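Local coordinates for AtFKBP42 (Arabidopsis thaliana, PDB 2F4E), which modulates the uptake of MRP-type transporter substrates into the vacuole, regulates cell elongation and orientation, and through its FKBP domain probably isomerises peptidyl-prolyl bonds, at residues M116-G127 / D148-F158; G34-S42 / R75-K84. All coordinates share one frame; numbering follows the deposited sequence.

Overall arrangement
Both contacts involve the antiparallel sheet of the FKBP-type domain, and their centres lie about 12 Å apart. Interaction 1 pairs strands 121-126 and 149-158 near the centre of the chain; interaction 2, about 12 Å from that centre, lays the N-terminal 34-42 loop over strand 69-78, the other neighbour of strand 149-158. Direct joints follow: Leu-150 N lies 2.8 Å from Trp-77 O, a probable hydrogen bond, Glu-152 OE1, salt-bridged to Arg-75 NH1, also packs 3.4 Å from Trp-77 CH2, and Leu-123 CD2 is 3.5 Å from Pro-38 CG. The loop thus covers the sheet face that carries Leu-123 and Glu-152. The reverse face, bearing Val-124 and Tyr-151, probably borders the FKBP pocket.

Interaction 1 (M116-G127 / D148-F158)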
loop_
_atom_site.group_PDB
_atom_site.type_symbol
_atom_site.label_atom_id
_atom_site.label_comp_id
_atom_site.label_asym_id
_atom_site.label_seq_id
_atom_site.Cartn_x
_atom_site.Cartn_y
_atom_site.Cartn_z
ATOM N N MET A 116 -3.138 3.745 8.445
ATOM C CA MET A 116 -4.266 2.846 8.579
ATOM C C MET A 116 -4.460 2.226 9.958
ATOM O O MET A 116 -3.528 2.109 10.758
ATOM C CB MET A 116 -4.149 1.733 7.530
ATOM C CG MET A 116 -4.185 2.220 6.093
ATOM S SD MET A 116 -3.872 0.924 4.893
ATOM C CE MET A 116 -5.493 0.312 4.642
ATOM N N LYS A 117 -5.696 1.823 10.219
ATOM C CA LYS A 117 -6.055 1.181 11.473
ATOM C C LYS A 117 -6.097 -0.294 11.145
ATOM O O LYS A 117 -6.045 -0.667 9.981
ATOM C CB LYS A 117 -7.437 1.625 11.950
ATOM C CG LYS A 117 -7.522 3.083 12.316
ATOM C CD LYS A 117 -8.850 3.417 12.984
ATOM C CE LYS A 117 -8.857 4.860 13.432
ATOM N NZ LYS A 117 -7.689 5.124 14.320
ATOM N N SER A 118 -6.196 -1.132 12.164
ATOM C CA SER A 118 -6.232 -2.568 11.949
ATOM C C SER A 118 -7.558 -2.984 11.347
ATOM O O SER A 118 -8.616 -2.546 11.807
ATOM C CB SER A 118 -6.027 -3.305 13.269
ATOM O OG SER A 118 -6.146 -4.703 13.063
ATOM N N GLY A 119 -7.496 -3.833 10.324
ATOM C CA GLY A 119 -8.705 -4.295 9.671
ATOM C C GLY A 119 -9.192 -3.334 8.603
ATOM O O GLY A 119 -10.187 -3.594 7.918
ATOM N N GLU A 120 -8.496 -2.213 8.451
ATOM C CA GLU A 120 -8.896 -1.246 7.443
ATOM C C GLU A 120 -8.495 -1.709 6.045
ATOM O O GLU A 120 -7.491 -2.396 5.857
ATOM C CB GLU A 120 -8.264 0.116 7.722
ATOM C CG GLU A 120 -8.765 1.208 6.821
ATOM C CD GLU A 120 -8.151 2.557 7.127
ATOM O OE1 GLU A 120 -8.193 2.990 8.310
ATOM O OE2 GLU A 120 -7.637 3.179 6.171
ATOM N N ARG A 121 -9.291 -1.314 5.064
ATOM C CA ARG A 121 -9.037 -1.661 3.678
ATOM C C ARG A 121 -9.114 -0.353 2.900
ATOM O O ARG A 121 -10.106 0.365 3.002
ATOM C CB ARG A 121 -10.105 -2.639 3.202
ATOM C CG ARG A 121 -9.786 -3.349 1.910
ATOM C CD ARG A 121 -10.576 -4.654 1.845
ATOM N NE ARG A 121 -10.265 -5.430 0.645
ATOM C CZ ARG A 121 -10.633 -6.699 0.449
ATOM N NH1 ARG A 121 -11.321 -7.349 1.386
ATOM N NH2 ARG A 121 -10.364 -7.305 -0.706
ATOM N N ALA A 122 -8.070 -0.035 2.142
ATOM C CA ALA A 122 -8.055 1.209 1.390
ATOM C C ALA A 122 -7.254 1.160 0.111
ATOM O O ALA A 122 -6.504 0.217 -0.141
ATOM C CB ALA A 122 -7.517 2.323 2.258
ATOM N N LEU A 123 -7.435 2.193 -0.701
ATOM C CA LEU A 123 -6.707 2.327 -1.954
ATOM C C LEU A 123 -5.575 3.301 -1.684
ATOM O O LEU A 123 -5.776 4.325 -1.030
ATOM C CB LEU A 123 -7.609 2.895 -3.042
ATOM C CG LEU A 123 -8.793 2.049 -3.519
ATOM C CD1 LEU A 123 -9.492 2.784 -4.676
ATOM C CD2 LEU A 123 -8.311 0.660 -3.970
ATOM N N VAL A 124 -4.380 2.980 -2.157
ATOM C CA VAL A 124 -3.251 3.862 -1.939
ATOM C C VAL A 124 -2.608 4.221 -3.270
ATOM O O VAL A 124 -2.122 3.355 -4.011
ATOM C CB VAL A 124 -2.192 3.225 -0.996
ATOM C CG1 VAL A 124 -1.143 4.253 -0.641
ATOM C CG2 VAL A 124 -2.847 2.683 0.258
ATOM N N HIS A 125 -2.619 5.516 -3.552
ATOM C CA HIS A 125 -2.064 6.063 -4.773
ATOM C C HIS A 125 -0.658 6.511 -4.479
ATOM O O HIS A 125 -0.434 7.419 -3.682
ATOM C CB HIS A 125 -2.931 7.226 -5.235
ATOM C CG HIS A 125 -4.351 6.842 -5.458
ATOM N ND1 HIS A 125 -4.793 6.250 -6.628
ATOM C CD2 HIS A 125 -5.435 6.912 -4.652
ATOM C CE1 HIS A 125 -6.073 5.981 -6.527
ATOM N NE2 HIS A 125 -6.494 6.374 -5.332
ATOM N N VAL A 126 0.293 5.870 -5.143
ATOM C CA VAL A 126 1.695 6.154 -4.920
ATOM C C VAL A 126 2.473 6.628 -6.138
ATOM O O VAL A 126 2.504 5.962 -7.174
ATOM C CB VAL A 126 2.393 4.903 -4.365
ATOM C CG1 VAL A 126 3.852 5.206 -4.081
ATOM C CG2 VAL A 126 1.657 4.413 -3.130
ATOM N N GLY A 127 3.115 7.779 -5.997
ATOM C CA GLY A 127 3.908 8.302 -7.089
ATOM C C GLY A 127 5.069 7.357 -7.292
ATOM O O GLY A 127 5.570 6.769 -6.329
ATOM N N ASP A 148 3.420 5.296 -11.948
ATOM C CA ASP A 148 2.637 5.513 -10.741
ATOM C C ASP A 148 1.888 4.227 -10.453
ATOM O O ASP A 148 1.521 3.505 -11.371
ATOM C CB ASP A 148 1.644 6.665 -10.924
ATOM C CG ASP A 148 2.305 8.026 -10.805
ATOM O OD1 ASP A 148 3.324 8.114 -10.092
ATOM O OD2 ASP A 148 1.820 9.002 -11.418
ATOM N N LEU A 149 1.662 3.948 -9.178
ATOM C CA LEU A 149 0.991 2.729 -8.785
ATOM C C LEU A 149 -0.269 2.927 -7.967
ATOM O O LEU A 149 -0.525 4.004 -7.409
ATOM C CB LEU A 149 1.954 1.868 -7.978
ATOM C CG LEU A 149 3.328 1.558 -8.570
ATOM C CD1 LEU A 149 4.060 0.645 -7.609
ATOM C CD2 LEU A 149 3.180 0.890 -9.927
ATOM N N LEU A 150 -1.046 1.854 -7.899
ATOM C CA LEU A 150 -2.269 1.820 -7.125
ATOM C C LEU A 150 -2.166 0.593 -6.235
ATOM O O LEU A 150 -1.702 -0.466 -6.668
ATOM C CB LEU A 150 -3.501 1.673 -8.018
ATOM C CG LEU A 150 -4.803 1.525 -7.219
ATOM C CD1 LEU A 150 -5.130 2.841 -6.575
ATOM C CD2 LEU A 150 -5.949 1.097 -8.102
ATOM N N TYR A 151 -2.585 0.741 -4.991
ATOM C CA TYR A 151 -2.569 -0.369 -4.055
ATOM C C TYR A 151 -3.922 -0.498 -3.389
ATOM O O TYR A 151 -4.587 0.486 -3.095
ATOM C CB TYR A 151 -1.533 -0.166 -2.954
ATOM C CG TYR A 151 -0.088 -0.169 -3.377
ATOM C CD1 TYR A 151 0.584 -1.355 -3.655
ATOM C CD2 TYR A 151 0.631 1.021 -3.419
ATOM C CE1 TYR A 151 1.949 -1.345 -3.947
ATOM C CE2 TYR A 151 1.979 1.041 -3.707
ATOM C CZ TYR A 151 2.630 -0.131 -3.970
ATOM O OH TYR A 151 3.964 -0.062 -4.245
ATOM N N GLU A 152 -4.330 -1.736 -3.178
ATOM C CA GLU A 152 -5.568 -2.023 -2.493
ATOM C C GLU A 152 -5.011 -2.803 -1.323
ATOM O O GLU A 152 -4.669 -3.982 -1.455
ATOM C CB GLU A 152 -6.484 -2.906 -3.337
ATOM C CG GLU A 152 -7.831 -3.156 -2.678
ATOM C CD GLU A 152 -8.621 -4.306 -3.298
ATOM O OE1 GLU A 152 -8.214 -4.860 -4.336
ATOM O OE2 GLU A 152 -9.679 -4.658 -2.735
ATOM N N VAL A 153 -4.881 -2.136 -0.186
ATOM C CA VAL A 153 -4.319 -2.791 0.983
ATOM C C VAL A 153 -5.235 -2.964 2.193
ATOM O O VAL A 153 -6.016 -2.084 2.542
ATOM C CB VAL A 153 -3.030 -2.066 1.442
ATOM C CG1 VAL A 153 -3.305 -0.583 1.615
ATOM C CG2 VAL A 153 -2.534 -2.660 2.746
ATOM N N GLU A 154 -5.129 -4.125 2.823
ATOM C CA GLU A 154 -5.901 -4.410 4.014
ATOM C C GLU A 154 -4.941 -4.860 5.104
ATOM O O GLU A 154 -4.253 -5.877 4.965
ATOM C CB GLU A 154 -6.957 -5.493 3.765
ATOM C CG GLU A 154 -7.708 -5.833 5.036
ATOM C CD GLU A 154 -8.867 -6.778 4.823
ATOM O OE1 GLU A 154 -9.245 -7.016 3.659
ATOM O OE2 GLU A 154 -9.391 -7.283 5.838
ATOM N N VAL A 155 -4.901 -4.088 6.183
ATOM C CA VAL A 155 -4.026 -4.379 7.302
ATOM C C VAL A 155 -4.612 -5.439 8.226
ATOM O O VAL A 155 -5.672 -5.255 8.813
ATOM C CB VAL A 155 -3.743 -3.099 8.132
ATOM C CG1 VAL A 155 -2.739 -3.392 9.217
ATOM C CG2 VAL A 155 -3.240 -1.985 7.231
ATOM N N ILE A 156 -3.919 -6.563 8.332
ATOM C CA ILE A 156 -4.354 -7.638 9.210
ATOM C C ILE A 156 -4.141 -7.176 10.657
ATOM O O ILE A 156 -4.839 -7.620 11.574
ATOM C CB ILE A 156 -3.538 -8.929 8.936
ATOM C CG1 ILE A 156 -3.780 -9.391 7.502
ATOM C CG2 ILE A 156 -3.914 -10.016 9.927
ATOM C CD1 ILE A 156 -3.121 -10.677 7.155
ATOM N N GLY A 157 -3.176 -6.284 10.850
ATOM C CA GLY A 157 -2.897 -5.772 12.181
ATOM C C GLY A 157 -1.430 -5.493 12.408
ATOM O O GLY A 157 -0.597 -5.947 11.628
ATOM N N PHE A 158 -1.130 -4.731 13.462
ATOM C CA PHE A 158 0.242 -4.397 13.835
ATOM C C PHE A 158 0.548 -4.781 15.287
ATOM O O PHE A 158 -0.361 -4.948 16.109
ATOM C CB PHE A 158 0.557 -2.909 13.645
ATOM C CG PHE A 158 -0.581 -2.088 13.139
ATOM C CD1 PHE A 158 -1.612 -1.724 13.990
ATOM C CD2 PHE A 158 -0.593 -1.628 11.812
ATOM C CE1 PHE A 158 -2.646 -0.907 13.545
ATOM C CE2 PHE A 158 -1.629 -0.801 11.343
ATOM C CZ PHE A 158 -2.660 -0.444 12.222
#
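Two aromatic rings of 148-158 meet 116-127 at their edges: Tyr-151 takes Val-126 CG2 in plane, 3.4 Å from CE2, and Phe-158 has Met-116 O near its plane, 3.1 Å from CZ. Leu-150 CD1 meets the His-125 ring obliquely; the ring's ND1 is hydrogen-bonded to Lys-79. The Arg-121 guanidinium receives Glu-152 OE2 at its edge, a salt bridge with a weak hydrogen bond from NH2 (3.4 Å), whereas Glu-154 OE1 makes its salt bridge to NH1 obliquely, at 3.1 Å. The carboxylates are turned 29° and 39° from its plane. CG anti to the backbone N (chi1 -165°) and an extended chain carry Arg-121 between them. Replacing it with an alanine would probably leave Glu-154 without this positive mate and Glu-152 dependent on Arg-75, its stronger partner through OE1.

On the other face, Met-116 SD packs against Val-153 CG1 (3.7 Å) and Val-155 CG2; Val-153 CG1 also meets Val-124 CG2. In the backbone, Ala-122 and Val-153 form a hydrogen-bonded antiparallel pair. At one end of the Arg-121 face, the row Arg-75, Glu-152, Arg-121, Glu-154 probably balances charge, with Leu-123 and Leu-150 further along; the Val-124 face is mainly apolar, consistent with the FKBP interior.

Interaction 2 (G34-S42 / R75-K84); sequences GNVPPKVDS and RAWTKNSQHK
Pro-37 lies flat against the Trp-77 indole, its CB 3.5 Å from the centroid of the six-membered ring and only 2° off the ring normal, a CH-pi contact. Pro-37 CD adds an apolar touch on CE2 at 3.7 Å. The opposite face of the indole carries Lys-84 CG, 3.4 Å above the ring plane, so proline and the lysine's aliphatic chain cover the two faces, each offset toward the rim of the indole. Asn-35 O comes to the ring edge and takes a weak, bent hydrogen bond from Trp-77 NE1 (3.1 Å, 129° at the hydrogen), which gives the indole N-H a partner, though a poorly aligned one.

Away from the ring the contact slackens. A bend at chi3 (70°) carries the Lys-84 ammonium to Asn-35, where NZ makes a weak 3.1 Å bond to OD1; its stronger partner is Asp-87, which also pairs with Arg-75. Gln-82 OE1 only grazes Pro-37 CG at 4.2 Å, and the exposed Val-36 turns its side chain away from 75-84. Pro-38 continues the loop across Leu-123 and Glu-152. Shape and CH-pi packing on tryptophan thus probably hold this irregular segment more than the two hydrogen bonds from Trp-77 and Lys-84, which are weak.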
loop_
_atom_site.group_PDB
_atom_site.type_symbol
_atom_site.label_atom_id
_atom_site.label_comp_id
_atom_site.label_asym_id
_atom_site.label_seq_id
_atom_site.Cartn_x
_atom_site.Cartn_y
_atom_site.Cartn_z
ATOM N N GLY A 34 -10.526 -9.665 -6.023
ATOM C CA GLY A 34 -10.552 -10.529 -7.260
ATOM C C GLY A 34 -9.372 -10.280 -8.190
ATOM O O GLY A 34 -8.462 -11.113 -8.285
ATOM N N ASN A 35 -9.388 -9.132 -8.866
ATOM C CA ASN A 35 -8.339 -8.735 -9.804
ATOM C C ASN A 35 -8.678 -7.337 -10.307
ATOM O O ASN A 35 -7.826 -6.644 -10.862
ATOM C CB ASN A 35 -8.288 -9.712 -10.990
ATOM C CG ASN A 35 -7.078 -9.484 -11.902
ATOM O OD1 ASN A 35 -6.228 -10.368 -12.055
ATOM N ND2 ASN A 35 -6.998 -8.304 -12.506
ATOM N N VAL A 36 -9.934 -6.939 -10.107
ATOM C CA VAL A 36 -10.430 -5.632 -10.545
ATOM C C VAL A 36 -10.218 -4.571 -9.461
ATOM O O VAL A 36 -10.733 -4.690 -8.352
ATOM C CB VAL A 36 -11.938 -5.711 -10.859
ATOM C CG1 VAL A 36 -12.475 -4.363 -11.249
ATOM C CG2 VAL A 36 -12.192 -6.730 -11.951
ATOM N N PRO A 37 -9.452 -3.519 -9.769
ATOM C CA PRO A 37 -9.218 -2.472 -8.767
ATOM C C PRO A 37 -10.538 -1.749 -8.464
ATOM O O PRO A 37 -11.081 -1.047 -9.327
ATOM C CB PRO A 37 -8.181 -1.576 -9.441
ATOM C CG PRO A 37 -8.501 -1.727 -10.903
ATOM C CD PRO A 37 -8.775 -3.206 -11.040
ATOM N N PRO A 38 -11.071 -1.921 -7.239
ATOM C CA PRO A 38 -12.332 -1.316 -6.777
ATOM C C PRO A 38 -12.525 0.158 -7.116
ATOM O O PRO A 38 -11.623 0.974 -6.940
ATOM C CB PRO A 38 -12.312 -1.555 -5.265
ATOM C CG PRO A 38 -10.794 -1.670 -4.947
ATOM C CD PRO A 38 -10.310 -2.489 -6.109
ATOM N N LYS A 39 -13.709 0.487 -7.627
ATOM C CA LYS A 39 -14.016 1.868 -7.955
ATOM C C LYS A 39 -14.402 2.505 -6.637
ATOM O O LYS A 39 -15.115 1.902 -5.841
ATOM C CB LYS A 39 -15.183 1.938 -8.946
ATOM N N VAL A 40 -13.886 3.701 -6.387
ATOM C CA VAL A 40 -14.183 4.443 -5.170
ATOM C C VAL A 40 -14.123 5.927 -5.522
ATOM O O VAL A 40 -13.040 6.495 -5.713
ATOM C CB VAL A 40 -13.181 4.121 -4.055
ATOM C CG1 VAL A 40 -13.362 5.101 -2.900
ATOM C CG2 VAL A 40 -13.413 2.691 -3.557
ATOM N N ASP A 41 -15.303 6.538 -5.602
ATOM C CA ASP A 41 -15.437 7.942 -5.972
ATOM C C ASP A 41 -14.888 8.979 -4.993
ATOM O O ASP A 41 -14.158 9.885 -5.401
ATOM C CB ASP A 41 -16.901 8.233 -6.298
ATOM C CG ASP A 41 -17.456 7.260 -7.331
ATOM O OD1 ASP A 41 -16.672 6.863 -8.232
ATOM O OD2 ASP A 41 -18.655 6.900 -7.246
ATOM N N SER A 42 -15.236 8.851 -3.718
ATOM C CA SER A 42 -14.767 9.760 -2.662
ATOM C C SER A 42 -13.370 10.335 -2.908
ATOM O O SER A 42 -12.450 9.622 -3.299
ATOM C CB SER A 42 -14.757 9.001 -1.339
ATOM O OG SER A 42 -15.788 8.021 -1.345
ATOM N N ARG A 75 -2.972 -5.779 -3.256
ATOM C CA ARG A 75 -2.866 -5.982 -4.694
ATOM C C ARG A 75 -2.211 -4.721 -5.218
ATOM O O ARG A 75 -2.394 -3.643 -4.650
ATOM C CB ARG A 75 -4.235 -6.148 -5.350
ATOM C CG ARG A 75 -4.983 -7.390 -4.934
ATOM C CD ARG A 75 -6.232 -7.571 -5.780
ATOM N NE ARG A 75 -6.982 -8.756 -5.382
ATOM C CZ ARG A 75 -7.896 -8.795 -4.419
ATOM N NH1 ARG A 75 -8.208 -7.700 -3.736
ATOM N NH2 ARG A 75 -8.473 -9.950 -4.117
ATOM N N ALA A 76 -1.437 -4.850 -6.284
ATOM C CA ALA A 76 -0.774 -3.690 -6.842
ATOM C C ALA A 76 -1.000 -3.634 -8.341
ATOM O O ALA A 76 -0.913 -4.649 -9.036
ATOM C CB ALA A 76 0.706 -3.734 -6.527
ATOM N N TRP A 77 -1.290 -2.439 -8.831
ATOM C CA TRP A 77 -1.561 -2.223 -10.245
ATOM C C TRP A 77 -0.779 -1.005 -10.720
ATOM O O TRP A 77 -0.689 0.000 -10.003
ATOM C CB TRP A 77 -3.046 -1.907 -10.461
ATOM C CG TRP A 77 -4.017 -3.020 -10.303
ATOM C CD1 TRP A 77 -4.358 -3.945 -11.246
ATOM C CD2 TRP A 77 -4.820 -3.299 -9.155
ATOM N NE1 TRP A 77 -5.324 -4.782 -10.759
ATOM C CE2 TRP A 77 -5.627 -4.410 -9.475
ATOM C CE3 TRP A 77 -4.938 -2.719 -7.882
ATOM C CZ2 TRP A 77 -6.537 -4.953 -8.576
ATOM C CZ3 TRP A 77 -5.844 -3.260 -6.992
ATOM C CH2 TRP A 77 -6.632 -4.368 -7.343
ATOM N N THR A 78 -0.212 -1.089 -11.919
ATOM C CA THR A 78 0.486 0.047 -12.499
ATOM C C THR A 78 -0.677 0.909 -12.979
ATOM O O THR A 78 -1.624 0.405 -13.589
ATOM C CB THR A 78 1.328 -0.342 -13.715
ATOM O OG1 THR A 78 0.585 -1.229 -14.563
ATOM C CG2 THR A 78 2.617 -1.020 -13.274
ATOM N N LYS A 79 -0.625 2.197 -12.680
ATOM C CA LYS A 79 -1.691 3.120 -13.062
ATOM C C LYS A 79 -1.943 3.264 -14.549
ATOM O O LYS A 79 -3.078 3.340 -14.961
ATOM C CB LYS A 79 -1.399 4.502 -12.483
ATOM C CG LYS A 79 -1.601 4.626 -10.999
ATOM C CD LYS A 79 -3.005 5.092 -10.681
ATOM C CE LYS A 79 -3.079 5.651 -9.274
ATOM N NZ LYS A 79 -4.309 6.484 -9.099
ATOM N N ASN A 80 -0.898 3.268 -15.357
ATOM C CA ASN A 80 -1.144 3.482 -16.767
ATOM C C ASN A 80 -1.454 2.341 -17.722
ATOM O O ASN A 80 -1.577 2.563 -18.937
ATOM C CB ASN A 80 -0.070 4.395 -17.359
ATOM C CG ASN A 80 -0.404 5.870 -17.153
ATOM O OD1 ASN A 80 -0.137 6.445 -16.094
ATOM N ND2 ASN A 80 -1.018 6.482 -18.161
ATOM N N SER A 81 -1.593 1.127 -17.210
ATOM C CA SER A 81 -1.971 0.008 -18.074
ATOM C C SER A 81 -2.985 -0.788 -17.259
ATOM O O SER A 81 -3.754 -1.584 -17.793
ATOM C CB SER A 81 -0.763 -0.857 -18.414
ATOM O OG SER A 81 -0.243 -1.489 -17.252
ATOM N N GLN A 82 -2.985 -0.523 -15.955
ATOM C CA GLN A 82 -3.884 -1.164 -15.006
ATOM C C GLN A 82 -3.588 -2.653 -14.946
ATOM O O GLN A 82 -4.503 -3.493 -14.877
ATOM C CB GLN A 82 -5.331 -0.928 -15.416
ATOM C CG GLN A 82 -6.199 -0.474 -14.253
ATOM C CD GLN A 82 -5.934 0.975 -13.836
ATOM O OE1 GLN A 82 -6.322 1.401 -12.739
ATOM N NE2 GLN A 82 -5.279 1.742 -14.717
ATOM N N HIS A 83 -2.298 -2.967 -14.974
ATOM C CA HIS A 83 -1.837 -4.348 -14.904
ATOM C C HIS A 83 -1.595 -4.741 -13.455
ATOM O O HIS A 83 -0.921 -4.022 -12.717
ATOM C CB HIS A 83 -0.539 -4.506 -15.698
ATOM C CG HIS A 83 0.240 -5.740 -15.357
ATOM N ND1 HIS A 83 1.522 -5.692 -14.855
ATOM C CD2 HIS A 83 -0.087 -7.053 -15.447
ATOM C CE1 HIS A 83 1.956 -6.926 -14.651
ATOM N NE2 HIS A 83 1.001 -7.771 -15.001
ATOM N N LYS A 84 -2.136 -5.885 -13.055
ATOM C CA LYS A 84 -1.956 -6.372 -11.692
ATOM C C LYS A 84 -0.653 -7.166 -11.629
ATOM O O LYS A 84 -0.549 -8.249 -12.210
ATOM C CB LYS A 84 -3.130 -7.272 -11.288
ATOM C CG LYS A 84 -3.285 -7.467 -9.798
ATOM C CD LYS A 84 -4.378 -8.475 -9.466
ATOM C CE LYS A 84 -3.961 -9.888 -9.846
ATOM N NZ LYS A 84 -4.876 -10.931 -9.309
#